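Local coordinates for protein 2',5'-phosphodiesterase 12 (Homo sapiens, PDB 4Z0V) that belongs to the endonuclease/exonuclease/phosphatase family of the DNase I-like clan and carries an N-terminal domain of the E-set clan, at residues 227-232 against 264-270; 244-248 against 362-366; 298-303 against 335-340; 306-310 against 367-371; 321-325 against 393-397. All coordinates share one frame; numbering follows the deposited sequence. Where two conformers were deposited one is given.

Contact 1. Residues 227-232 against 264-270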
# COMPACT_ATOMS: atom_id res chain seq x y z
N GLN A 227 8.74 0.77 -15.60
CA GLN A 227 9.02 0.31 -14.24
C GLN A 227 10.52 0.14 -14.07
O GLN A 227 11.23 -0.24 -15.01
CB GLN A 227 8.29 -0.99 -13.92
CG GLN A 227 6.76 -0.87 -14.02
CD GLN A 227 6.13 -2.22 -13.90
OE1 GLN A 227 5.79 -2.85 -14.90
NE2 GLN A 227 5.99 -2.71 -12.66
N HIS A 228 11.03 0.48 -12.88
CA HIS A 228 12.48 0.48 -12.66
C HIS A 228 12.81 -0.09 -11.27
O HIS A 228 13.55 0.51 -10.48
CB HIS A 228 13.01 1.91 -12.84
CG HIS A 228 12.55 2.55 -14.12
ND1 HIS A 228 13.26 2.40 -15.30
CD2 HIS A 228 11.43 3.28 -14.38
CE1 HIS A 228 12.57 3.06 -16.22
NE2 HIS A 228 11.46 3.58 -15.72
N ASP A 229 12.22 -1.22 -10.95
CA ASP A 229 12.43 -1.81 -9.62
C ASP A 229 13.84 -2.36 -9.43
O ASP A 229 14.46 -2.87 -10.38
CB ASP A 229 11.45 -2.96 -9.36
CG ASP A 229 9.98 -2.65 -9.51
OD1 ASP A 229 9.61 -1.43 -9.62
OD2 ASP A 229 9.19 -3.58 -9.46
N ILE A 230 14.34 -2.29 -8.21
CA ILE A 230 15.66 -2.85 -7.91
C ILE A 230 15.66 -3.54 -6.56
O ILE A 230 14.82 -3.24 -5.71
CB ILE A 230 16.81 -1.79 -7.93
CG1 ILE A 230 16.55 -0.63 -6.92
CG2 ILE A 230 17.12 -1.26 -9.36
CD1 ILE A 230 17.84 0.25 -6.53
N SER A 231 16.65 -4.43 -6.36
CA SER A 231 17.06 -4.92 -5.06
C SER A 231 18.23 -4.03 -4.68
O SER A 231 19.10 -3.83 -5.53
CB SER A 231 17.46 -6.39 -5.12
OG SER A 231 16.30 -7.19 -5.31
N PHE A 232 18.26 -3.43 -3.48
CA PHE A 232 19.39 -2.56 -3.12
C PHE A 232 20.74 -3.29 -3.19
O PHE A 232 21.69 -2.70 -3.68
CB PHE A 232 19.26 -1.92 -1.72
CG PHE A 232 18.04 -1.03 -1.55
CD1 PHE A 232 17.90 0.14 -2.30
CD2 PHE A 232 17.05 -1.34 -0.63
CE1 PHE A 232 16.76 0.95 -2.15
CE2 PHE A 232 15.92 -0.54 -0.49
CZ PHE A 232 15.79 0.61 -1.23
N SER A 264 15.94 -6.22 1.00
CA SER A 264 15.12 -5.02 0.77
C SER A 264 15.12 -4.59 -0.72
O SER A 264 16.16 -4.62 -1.41
CB SER A 264 15.56 -3.86 1.66
OG SER A 264 16.02 -4.32 2.93
N VAL A 265 13.93 -4.22 -1.18
CA VAL A 265 13.67 -3.83 -2.55
C VAL A 265 13.07 -2.42 -2.61
O VAL A 265 12.56 -1.86 -1.62
CB VAL A 265 12.74 -4.87 -3.27
CG1 VAL A 265 13.43 -6.25 -3.40
CG2 VAL A 265 11.39 -5.00 -2.56
N LEU A 266 13.20 -1.84 -3.80
CA LEU A 266 12.68 -0.53 -4.16
C LEU A 266 11.84 -0.67 -5.40
O LEU A 266 12.31 -1.15 -6.43
CB LEU A 266 13.85 0.44 -4.44
CG LEU A 266 13.42 1.86 -4.89
CD1 LEU A 266 12.65 2.59 -3.77
CD2 LEU A 266 14.63 2.67 -5.33
N GLN A 267 10.60 -0.25 -5.33
CA GLN A 267 9.70 -0.31 -6.47
C GLN A 267 9.64 1.09 -7.07
O GLN A 267 9.49 2.08 -6.34
CB GLN A 267 8.34 -0.80 -5.98
CG GLN A 267 7.22 -0.82 -7.01
CD GLN A 267 5.98 -1.44 -6.39
OE1 GLN A 267 5.45 -0.95 -5.38
NE2 GLN A 267 5.55 -2.56 -6.96
N VAL A 268 9.80 1.20 -8.38
CA VAL A 268 9.78 2.50 -9.02
C VAL A 268 8.88 2.38 -10.24
O VAL A 268 9.12 1.52 -11.10
CB VAL A 268 11.17 3.06 -9.39
CG1 VAL A 268 11.04 4.39 -10.12
CG2 VAL A 268 12.09 3.20 -8.17
N SER A 269 7.92 3.29 -10.33
CA SER A 269 6.98 3.32 -11.46
C SER A 269 6.87 4.74 -11.99
O SER A 269 6.62 5.66 -11.21
CB SER A 269 5.60 2.83 -10.99
OG SER A 269 5.70 1.63 -10.24
N VAL A 270 7.02 4.92 -13.30
CA VAL A 270 6.87 6.25 -13.88
C VAL A 270 5.48 6.33 -14.49
O VAL A 270 5.15 5.51 -15.34
CB VAL A 270 7.98 6.56 -14.90
CG1 VAL A 270 7.69 7.88 -15.64
CG2 VAL A 270 9.35 6.62 -14.20
O HOH W 1 7.06 -0.86 -10.62
O HOH W 2 6.58 -3.48 -9.42
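Residues 227-232 run antiparallel to 264-270: Ile230 and Leu266 form a hydrogen-bonded pair (Ile230 N to Leu266 O 2.9 Å, Leu266 N to Ile230 O 2.9 Å), and Gln227-Ser269 and Ser231-Val265 form non-hydrogen-bonded ones. Where helix 232-238 begins, Phe232 N reaches Ser264 O at 3.2 Å. Around His228 a side chain takes over part of the ladder. His228 N still donates to Val268 O (2.8 Å), but Val268 N binds Asp229 OD1 at 2.9 Å, meeting it on the anti side and 30° out of the carboxylate plane. The carbonyl of His228 is engaged instead by His308 NE2. Asp229 holds CG beside its own N (chi1 -55°), which brings the carboxylate back over the partner strand and alongside Gln267. One water ties OD1 to Gln227 NE2 and Ser269 OG, a second joins OD2 to Gln267 NE2, and OD2 also forms a salt bridge with Arg206, so both oxygens are held. Gln267 OE1 in turn accepts from Thr215 and Asn285. The other face is apolar: Ile230 CG1 lies beside Leu266 CB at 3.8 Å, while the Phe232 ring crosses Leu266 at about a right angle, CE1 to CB 3.7 Å, with Ser264 CB at its edge in the ring plane. Strand 265-273 continues the sheet to strand 280-287. Helix 295-316 covers the side of Ile230 and Phe232, whereas Gln227, Val265, Gln267 and Ser269 face strand 201-207 of the other sheet of the DNase I-like sandwich.

Contact 2. Residues 244-248 against 362-366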
# COMPACT_ATOMS: atom_id res chain seq x y z
N GLU A 244 30.67 5.14 -6.55
CA GLU A 244 31.20 6.07 -5.54
C GLU A 244 30.80 5.65 -4.12
O GLU A 244 31.62 5.74 -3.20
CB GLU A 244 30.74 7.49 -5.84
CG GLU A 244 31.59 8.57 -5.19
CD GLU A 244 31.10 9.99 -5.43
OE1 GLU A 244 30.92 10.37 -6.61
OE2 GLU A 244 30.90 10.71 -4.43
N LEU A 245 29.55 5.17 -3.94
CA LEU A 245 29.10 4.71 -2.63
C LEU A 245 29.78 3.37 -2.27
O LEU A 245 30.23 3.20 -1.13
CB LEU A 245 27.57 4.59 -2.62
CG LEU A 245 26.92 4.14 -1.32
CD1 LEU A 245 27.16 5.14 -0.21
CD2 LEU A 245 25.45 3.94 -1.54
N LEU A 246 29.91 2.45 -3.25
CA LEU A 246 30.59 1.19 -3.03
C LEU A 246 32.05 1.45 -2.61
O LEU A 246 32.52 0.83 -1.66
CB LEU A 246 30.53 0.29 -4.28
CG LEU A 246 30.96 -1.17 -4.08
CD1 LEU A 246 30.03 -1.91 -3.13
CD2 LEU A 246 31.04 -1.90 -5.41
N GLU A 247 32.69 2.46 -3.24
CA GLU A 247 34.06 2.90 -2.93
C GLU A 247 34.18 3.41 -1.49
O GLU A 247 35.16 3.10 -0.83
CB GLU A 247 34.51 3.99 -3.92
CG GLU A 247 35.02 3.43 -5.25
CD GLU A 247 35.24 4.41 -6.38
OE1 GLU A 247 35.61 5.58 -6.10
OE2 GLU A 247 35.09 4.00 -7.55
N LYS A 248 33.16 4.15 -0.97
CA LYS A 248 33.15 4.64 0.42
C LYS A 248 33.10 3.48 1.43
O LYS A 248 33.57 3.63 2.56
CB LYS A 248 31.98 5.59 0.66
CG LYS A 248 32.19 6.97 0.03
CD LYS A 248 30.97 7.86 0.14
CE LYS A 248 31.40 9.30 0.09
NZ LYS A 248 30.70 10.04 -0.98
N ASN A 362 31.51 5.17 9.05
CA ASN A 362 31.49 6.63 8.96
C ASN A 362 31.78 7.11 7.57
O ASN A 362 32.83 6.80 6.99
CB ASN A 362 32.48 7.25 9.94
CG ASN A 362 32.11 6.96 11.36
OD1 ASN A 362 32.26 5.84 11.85
ND2 ASN A 362 31.45 7.91 11.99
N MET A 363 30.83 7.88 7.02
CA MET A 363 30.98 8.45 5.69
C MET A 363 30.07 9.65 5.57
O MET A 363 29.11 9.79 6.33
CB MET A 363 30.74 7.42 4.56
CG MET A 363 29.33 6.88 4.52
SD MET A 363 29.00 5.70 3.19
CE MET A 363 29.91 4.26 3.75
N SER A 364 30.41 10.52 4.63
CA SER A 364 29.66 11.72 4.30
C SER A 364 28.79 11.40 3.09
O SER A 364 29.29 10.80 2.14
CB SER A 364 30.62 12.87 4.00
OG SER A 364 29.92 14.09 3.85
N LEU A 365 27.51 11.77 3.12
CA LEU A 365 26.61 11.54 1.98
C LEU A 365 25.90 12.82 1.63
O LEU A 365 25.57 13.57 2.53
CB LEU A 365 25.54 10.46 2.26
CG LEU A 365 25.99 9.05 2.67
CD1 LEU A 365 24.77 8.20 3.00
CD2 LEU A 365 26.82 8.38 1.60
N THR A 366 25.64 13.04 0.33
CA THR A 366 24.93 14.22 -0.15
C THR A 366 23.95 13.88 -1.25
O THR A 366 24.21 12.98 -2.04
CB THR A 366 25.91 15.28 -0.69
OG1 THR A 366 26.74 14.68 -1.68
CG2 THR A 366 26.72 15.93 0.38
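Met363, Ser364 and Leu365, an extended run that enters the short strand 365-366, lie against the last turn of helix 243-248 at the periphery of the DNase I-like domain, about 31 Å from the centre of the chain to the centre of the contact. The interface is small, 211 Å² in all, and largely apolar. Met363 comes first. Its CG sits between the backbone N and the carbonyl carbon (chi1 64°), the chain runs straight to SD and then bends, so that the thioether crosses Leu245 at about a right angle. SD rests on Leu245 CD1 at 3.9 Å and equally on Lys248 CB at 3.9 Å, one helical turn farther on, while CE reaches the carbonyl oxygen Lys248 O. Leu249 and Trp352 pack on this side chain from beyond the two segments. Ser364 contributes backbone: its carbonyl oxygen meets the far end of Lys248, whose long chain extends from the helix to reach it. Leu365 follows, and points its CD2 branch at Leu245 CD1, 3.7 Å away. Both leucines also touch Ala303 of helix 295-316, a third element of this packing, and Trp352 lies on Leu365 as well. Strand 344-345 holds Leu365 by its backbone through Ile345. Lys248 NZ makes a long salt bridge within its own helix, to Glu244 OE2 at 3.5 Å, while Lys248 CE lies 3.3 Å from Ser364 O.

Contact 3. Residues 298-303 against 335-340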
# COMPACT_ATOMS: atom_id res chain seq x y z
N ARG A 298 20.04 1.49 6.87
CA ARG A 298 18.98 2.30 6.29
C ARG A 298 19.56 3.53 5.58
O ARG A 298 19.06 3.92 4.52
CB ARG A 298 17.95 2.67 7.37
CG ARG A 298 17.14 1.42 7.77
CD ARG A 298 16.03 1.80 8.73
NE ARG A 298 16.53 2.01 10.10
CZ ARG A 298 16.68 1.05 10.99
NH1 ARG A 298 17.09 1.33 12.23
NH2 ARG A 298 16.42 -0.21 10.67
N LEU A 299 20.63 4.12 6.13
CA LEU A 299 21.30 5.24 5.48
C LEU A 299 21.86 4.82 4.12
O LEU A 299 21.69 5.54 3.12
CB LEU A 299 22.44 5.77 6.37
CG LEU A 299 22.00 6.89 7.31
CD1 LEU A 299 22.97 7.02 8.51
CD2 LEU A 299 21.94 8.24 6.53
N ILE A 300 22.52 3.65 4.08
CA ILE A 300 23.13 3.20 2.82
C ILE A 300 22.02 2.81 1.84
O ILE A 300 22.10 3.18 0.67
CB ILE A 300 24.18 2.08 3.03
CG1 ILE A 300 25.44 2.69 3.74
CG2 ILE A 300 24.60 1.43 1.69
CD1 ILE A 300 26.15 1.73 4.53
N GLN A 301 20.96 2.15 2.34
CA GLN A 301 19.83 1.81 1.44
C GLN A 301 19.18 3.07 0.85
O GLN A 301 18.92 3.13 -0.37
CB GLN A 301 18.79 0.96 2.17
CG GLN A 301 19.28 -0.42 2.52
CD GLN A 301 18.24 -1.32 3.13
OE1 GLN A 301 17.34 -0.88 3.86
NE2 GLN A 301 18.45 -2.64 2.98
N MET A 302 18.99 4.10 1.68
CA MET A 302 18.42 5.38 1.24
C MET A 302 19.35 6.06 0.21
O MET A 302 18.86 6.60 -0.78
CB MET A 302 18.14 6.30 2.45
CG MET A 302 17.57 7.69 2.09
SD MET A 302 16.07 7.65 1.05
CE MET A 302 15.09 6.63 1.93
N ALA A 303 20.67 6.01 0.42
CA ALA A 303 21.63 6.61 -0.53
C ALA A 303 21.53 5.92 -1.91
O ALA A 303 21.53 6.60 -2.95
CB ALA A 303 23.04 6.49 0.03
N GLY A 335 19.54 9.49 11.52
CA GLY A 335 20.45 9.92 10.47
C GLY A 335 19.77 9.78 9.13
O GLY A 335 19.89 10.65 8.29
N MET A 336 19.02 8.69 8.92
CA MET A 336 18.35 8.52 7.62
C MET A 336 17.36 9.66 7.38
O MET A 336 17.39 10.27 6.32
CB MET A 336 17.68 7.14 7.48
CG MET A 336 17.20 6.87 6.03
SD MET A 336 15.51 6.25 5.99
CE MET A 336 14.55 7.74 6.49
N TYR A 337 16.55 10.01 8.38
CA TYR A 337 15.59 11.09 8.19
C TYR A 337 16.29 12.44 7.93
O TYR A 337 15.85 13.20 7.07
CB TYR A 337 14.65 11.19 9.39
CG TYR A 337 13.52 12.17 9.15
CD1 TYR A 337 12.38 11.79 8.43
CD2 TYR A 337 13.58 13.47 9.64
CE1 TYR A 337 11.34 12.69 8.21
CE2 TYR A 337 12.53 14.36 9.45
CZ TYR A 337 11.42 13.98 8.72
OH TYR A 337 10.40 14.87 8.52
N HIS A 338 17.33 12.76 8.71
CA HIS A 338 18.10 14.01 8.54
C HIS A 338 18.66 14.10 7.08
O HIS A 338 18.57 15.14 6.41
CB HIS A 338 19.24 14.03 9.57
CG HIS A 338 20.15 15.21 9.43
ND1 HIS A 338 19.97 16.36 10.16
CD2 HIS A 338 21.22 15.37 8.61
CE1 HIS A 338 20.93 17.19 9.78
NE2 HIS A 338 21.70 16.64 8.84
N PHE A 339 19.23 13.01 6.61
CA PHE A 339 19.81 12.90 5.27
C PHE A 339 18.74 13.22 4.20
O PHE A 339 18.98 14.05 3.34
CB PHE A 339 20.42 11.50 5.07
CG PHE A 339 20.91 11.21 3.66
CD1 PHE A 339 21.85 12.02 3.05
CD2 PHE A 339 20.41 10.12 2.94
CE1 PHE A 339 22.31 11.74 1.75
CE2 PHE A 339 20.86 9.85 1.65
CZ PHE A 339 21.80 10.66 1.06
N VAL A 340 17.52 12.66 4.35
CA VAL A 340 16.46 12.88 3.36
C VAL A 340 16.08 14.37 3.31
O VAL A 340 16.06 14.95 2.22
CB VAL A 340 15.20 12.00 3.64
CG1 VAL A 340 14.05 12.35 2.69
CG2 VAL A 340 15.54 10.51 3.54
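Leu299 and Met302 of helix 295-316 project into helix 335-342 in a parallel helix-helix pairing, 9.2 Å between the axes of the short segments and 27° between their directions. The longer helix is the connection of a beta-alpha-beta crossover, joining the parallel strands 280-287 and 322-327, and the shorter one packs beside it. Helix 335-342 starts with a low spot at Gly335, which has no side chain, and Leu299 fills it: CD2 settles 3.6 Å from Gly335 O and leans on Phe339 CB one turn later. Here the backbones come close, the CA atoms of Leu299 and Met336 4.9 Å apart. The second bump is Met302. Its CG, anti to the backbone N (chi1 179°), drops into a hollow walled by Met336, Phe339 and Val340, and touches Phe339 CD2 at the edge of the ring, near its plane, at 3.8 Å. The far wall is Val340 CG2, also 3.8 Å from Met302 CG. In return Met336 acts as a bump toward the longer helix: its CG lies against Met302 CB, 3.7 Å away, and against the carbonyl oxygen of Arg298. The guanidinium of Arg298 turns elsewhere, to the carbonyls of His291 and Tyr289. Ala303, being small, accommodates the Phe339 ring, whose CE2 reaches Ala303 CA; Leu365 closes over both. The surface is almost entirely apolar, and all the contacting residues but Ala303 are buried. Where the two methionines cross at about a right angle, Met302 CE stands 4.1 Å from Met336 SD.

Contact 4. Residues 306-310 against 367-371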
# COMPACT_ATOMS: atom_id res chain seq x y z
N LEU A 306 18.00 6.96 -3.48
CA LEU A 306 17.98 8.31 -4.03
C LEU A 306 18.83 8.42 -5.31
O LEU A 306 18.37 9.09 -6.25
CB LEU A 306 18.41 9.36 -2.99
CG LEU A 306 17.43 9.54 -1.79
CD1 LEU A 306 17.97 10.60 -0.80
CD2 LEU A 306 16.00 9.93 -2.26
N ALA A 307 19.97 7.73 -5.38
CA ALA A 307 20.82 7.72 -6.59
C ALA A 307 20.07 7.00 -7.73
O ALA A 307 20.15 7.44 -8.87
CB ALA A 307 22.16 7.03 -6.32
N HIS A 308 19.37 5.91 -7.41
CA HIS A 308 18.57 5.21 -8.40
C HIS A 308 17.42 6.10 -8.91
O HIS A 308 17.19 6.19 -10.12
CB HIS A 308 18.00 3.88 -7.85
CG HIS A 308 17.25 3.12 -8.91
ND1 HIS A 308 17.89 2.67 -10.06
CD2 HIS A 308 15.94 2.80 -8.99
CE1 HIS A 308 16.96 2.08 -10.79
NE2 HIS A 308 15.76 2.14 -10.19
N ILE A 309 16.71 6.75 -8.00
CA ILE A 309 15.58 7.61 -8.38
C ILE A 309 16.09 8.82 -9.18
O ILE A 309 15.42 9.22 -10.15
CB ILE A 309 14.78 8.02 -7.12
CG1 ILE A 309 14.03 6.78 -6.54
CG2 ILE A 309 13.79 9.12 -7.46
CD1 ILE A 309 13.60 6.94 -5.05
N ARG A 310 17.28 9.34 -8.84
CA ARG A 310 17.88 10.45 -9.59
C ARG A 310 18.16 9.99 -11.03
O ARG A 310 17.85 10.70 -11.98
CB ARG A 310 19.18 10.94 -8.87
CG ARG A 310 19.98 12.06 -9.58
CD ARG A 310 19.25 13.37 -9.76
NE ARG A 310 19.07 14.08 -8.48
CZ ARG A 310 18.25 15.10 -8.30
NH1 ARG A 310 17.50 15.56 -9.30
NH2 ARG A 310 18.13 15.66 -7.11
N HIS A 367 22.84 14.60 -1.31
CA HIS A 367 21.88 14.42 -2.40
C HIS A 367 21.28 15.78 -2.68
O HIS A 367 21.28 16.65 -1.79
CB HIS A 367 20.82 13.32 -2.12
CG HIS A 367 19.74 13.73 -1.17
ND1 HIS A 367 18.64 14.44 -1.60
CD2 HIS A 367 19.63 13.52 0.16
CE1 HIS A 367 17.90 14.66 -0.52
NE2 HIS A 367 18.46 14.13 0.57
N PHE A 368 20.71 15.96 -3.88
CA PHE A 368 20.16 17.26 -4.24
C PHE A 368 18.65 17.28 -4.38
O PHE A 368 18.12 18.24 -4.94
CB PHE A 368 20.83 17.81 -5.52
CG PHE A 368 22.34 17.78 -5.42
CD1 PHE A 368 23.00 18.58 -4.49
CD2 PHE A 368 23.09 16.91 -6.19
CE1 PHE A 368 24.39 18.53 -4.37
CE2 PHE A 368 24.48 16.86 -6.07
CZ PHE A 368 25.12 17.67 -5.15
N PHE A 369 17.94 16.26 -3.84
CA PHE A 369 16.49 16.32 -3.88
C PHE A 369 15.98 17.26 -2.80
O PHE A 369 16.59 17.32 -1.73
CB PHE A 369 15.90 14.92 -3.58
CG PHE A 369 16.02 13.95 -4.73
CD1 PHE A 369 15.12 13.98 -5.78
CD2 PHE A 369 17.04 13.01 -4.75
CE1 PHE A 369 15.20 13.04 -6.82
CE2 PHE A 369 17.12 12.06 -5.78
CZ PHE A 369 16.19 12.09 -6.80
N LYS A 370 14.86 17.95 -3.04
CA LYS A 370 14.24 18.78 -2.00
C LYS A 370 12.97 18.06 -1.63
O LYS A 370 11.97 18.14 -2.36
CB LYS A 370 14.00 20.22 -2.47
CG LYS A 370 15.26 20.89 -3.02
CD LYS A 370 16.44 20.90 -2.03
CE LYS A 370 17.76 21.15 -2.74
NZ LYS A 370 18.91 20.94 -1.83
N LEU A 371 13.04 17.28 -0.53
CA LEU A 371 11.96 16.38 -0.09
C LEU A 371 11.39 16.79 1.21
O LEU A 371 12.10 17.14 2.14
CB LEU A 371 12.46 14.93 0.01
CG LEU A 371 13.02 14.31 -1.29
CD1 LEU A 371 13.78 13.03 -0.99
CD2 LEU A 371 11.93 14.07 -2.31
O HOH W 3 20.68 13.68 -5.90
O HOH W 4 16.20 18.14 -6.88
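Leu306, Ile309 and Arg310 lie on one side of a turn within helix 295-316, and face the irregular loop 367-371, which leads from strand 365-366 to strand 371-373; the closest CA atoms, Leu306 and His367, are 7.4 Å apart. The Phe369 ring packs against the helix, with the Arg310 guanidinium over one face. The Arg310 chain leaves the helix with CG anti to its N (chi1 177°), then bends twice to lay its guanidinium flat on the ring: centres 3.9 Å apart, planes at 18°, NH2 above the ring centre. This stack is also a cation-pi contact. Two waters in the guanidinium plane fix its rotation, one bridging Arg310 NE to Phe368 N, the other NH2 to Phe368 O. At the ring edge, Phe369 CE2 approaches Leu306 O at 3.3 Å. Ile309 CG2 touches CZ. Leu306 CD1 makes a CH-pi contact over the face of His367, 3.6 Å from the ring centroid, while its CD2 reaches Leu371. Phe369 N donates to His367 ND1 at 3.0 Å, and His367 NE2 bonds Phe339 O. The imidazole therefore probably carries its proton on NE2, and the positive charge of Arg310 is probably balanced in part by the aromatic face and ordered water.

Contact 5. Residues 321-325 against 393-397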
# COMPACT_ATOMS: atom_id res chain seq x y z
N PRO A 321 9.27 14.99 -11.65
CA PRO A 321 9.22 15.05 -10.19
C PRO A 321 9.01 13.69 -9.54
O PRO A 321 8.69 12.73 -10.22
CB PRO A 321 8.07 16.01 -9.91
CG PRO A 321 7.16 15.85 -11.07
CD PRO A 321 8.04 15.56 -12.25
N VAL A 322 9.21 13.63 -8.22
CA VAL A 322 9.18 12.37 -7.47
C VAL A 322 8.25 12.39 -6.28
O VAL A 322 8.10 13.39 -5.58
CB VAL A 322 10.66 12.09 -6.98
CG1 VAL A 322 10.72 10.89 -6.02
CG2 VAL A 322 11.61 11.87 -8.17
N ILE A 323 7.62 11.22 -6.03
CA ILE A 323 6.88 10.90 -4.82
C ILE A 323 7.58 9.67 -4.30
O ILE A 323 7.76 8.72 -5.07
CB ILE A 323 5.35 10.67 -4.99
CG1 ILE A 323 4.63 11.95 -5.43
CG2 ILE A 323 4.73 10.12 -3.67
CD1 ILE A 323 3.23 11.68 -5.97
N PHE A 324 8.02 9.67 -3.05
CA PHE A 324 8.70 8.50 -2.49
C PHE A 324 8.00 8.09 -1.19
O PHE A 324 8.15 8.72 -0.14
CB PHE A 324 10.20 8.81 -2.27
CG PHE A 324 11.13 7.67 -1.90
CD1 PHE A 324 10.66 6.36 -1.77
CD2 PHE A 324 12.49 7.91 -1.70
CE1 PHE A 324 11.54 5.31 -1.46
CE2 PHE A 324 13.36 6.85 -1.39
CZ PHE A 324 12.88 5.56 -1.26
N CYS A 325 7.20 7.03 -1.29
CA CYS A 325 6.46 6.45 -0.17
C CYS A 325 7.25 5.34 0.45
O CYS A 325 8.06 4.70 -0.22
CB CYS A 325 5.12 5.90 -0.68
SG CYS A 325 3.98 7.16 -1.29
N TYR A 393 6.56 7.37 5.76
CA TYR A 393 6.54 8.73 5.21
C TYR A 393 6.07 8.76 3.78
O TYR A 393 6.24 7.78 3.05
CB TYR A 393 7.93 9.37 5.27
CG TYR A 393 8.57 9.38 6.65
CD1 TYR A 393 8.31 10.41 7.55
CD2 TYR A 393 9.41 8.35 7.05
CE1 TYR A 393 8.85 10.39 8.84
CE2 TYR A 393 9.95 8.31 8.34
CZ TYR A 393 9.68 9.35 9.22
OH TYR A 393 10.19 9.30 10.50
N ILE A 394 5.50 9.90 3.37
CA ILE A 394 5.22 10.19 1.96
C ILE A 394 6.16 11.36 1.66
O ILE A 394 5.86 12.46 2.09
CB ILE A 394 3.75 10.50 1.64
CG1 ILE A 394 2.85 9.26 1.91
CG2 ILE A 394 3.61 10.98 0.17
CD1 ILE A 394 1.31 9.61 1.99
N PHE A 395 7.29 11.10 1.03
CA PHE A 395 8.24 12.19 0.73
C PHE A 395 7.90 12.78 -0.62
O PHE A 395 7.76 12.03 -1.61
CB PHE A 395 9.68 11.70 0.76
CG PHE A 395 10.20 11.34 2.13
CD1 PHE A 395 10.33 12.31 3.12
CD2 PHE A 395 10.62 10.04 2.42
CE1 PHE A 395 10.81 11.97 4.40
CE2 PHE A 395 11.13 9.72 3.68
CZ PHE A 395 11.24 10.69 4.65
N ILE A 396 7.76 14.12 -0.67
CA ILE A 396 7.36 14.76 -1.93
C ILE A 396 8.41 15.72 -2.43
O ILE A 396 9.06 16.40 -1.65
CB ILE A 396 5.99 15.46 -1.84
CG1 ILE A 396 6.02 16.64 -0.83
CG2 ILE A 396 4.87 14.45 -1.51
CD1 ILE A 396 4.86 17.60 -0.94
N ASP A 397 8.56 15.77 -3.74
CA ASP A 397 9.47 16.68 -4.43
C ASP A 397 8.92 18.10 -4.35
O ASP A 397 7.95 18.42 -5.05
CB ASP A 397 9.57 16.23 -5.90
CG ASP A 397 10.57 16.97 -6.75
OD1 ASP A 397 11.11 18.00 -6.27
OD2 ASP A 397 10.82 16.52 -7.88
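Ile323, Cys325 and Ile394 form the apolar centre on one side of this antiparallel pair: Ile323 CG2 and Ile394 CG2 lie 4.1 Å apart with the two side chains pointing the same way, and Cys325 SG rests against Ile394 CG1 at 4.0 Å. On the opposite side Phe324 and Phe395 form a hydrogen-bonded pair with CB atoms 4.2 Å apart, but their rings diverge; Phe395 keeps CG beside its own N (chi1 -70°), bringing one ring face over Tyr393 CB. Both rings meet Phe328 edge-to-face. Phe324 N to Phe395 O and Phe395 N to Phe324 O, both 2.8 Å, close the pair. Outward, Asp397 N binds Val322 O at 3.0 Å. Beyond that, the side chain of Asp397 continues the ladder with a weak bond from Val322 N to OD2, 3.3 Å, while OD1 accepts from Asn399 N, so OD2 leans weakly on the partner strand and OD1 on the residues that follow its own. Strand 322-327 has 387-397 on one edge and parallel strand 280-287 on the other. Ile323, with Ile394 and Ile396, packs on strand 433-439 of the second sheet, and Val322 and Phe324 are covered by helix 295-316, in the two-sheet sandwich of the DNase I-like fold.

Helix 295-316 connects most of the set: it supplies one side of contacts 3 and 4, covers contacts 1 and 5, and touches both leucines of contact 2. Contact 1 reaches it through His228 O to His308 NE2 (2.8 Å) and Ser264 OG to Gln301 NE2 (3.0 Å). Contacts 4 and 5 are closest, centres 10 Å apart, with Ile309 packing on Val322. Contact 3 meets contact 4 where Val340 CG1 lies 3.7 Å from Leu371 CD1, and contact 2 where Phe339 touches Leu365. Contacts 1 and 5 share one sheet. The bound magnesium ion lies about 12 Å from the nearest side-chain atoms of Ser264 (contact 1) and Arg298 (contact 3).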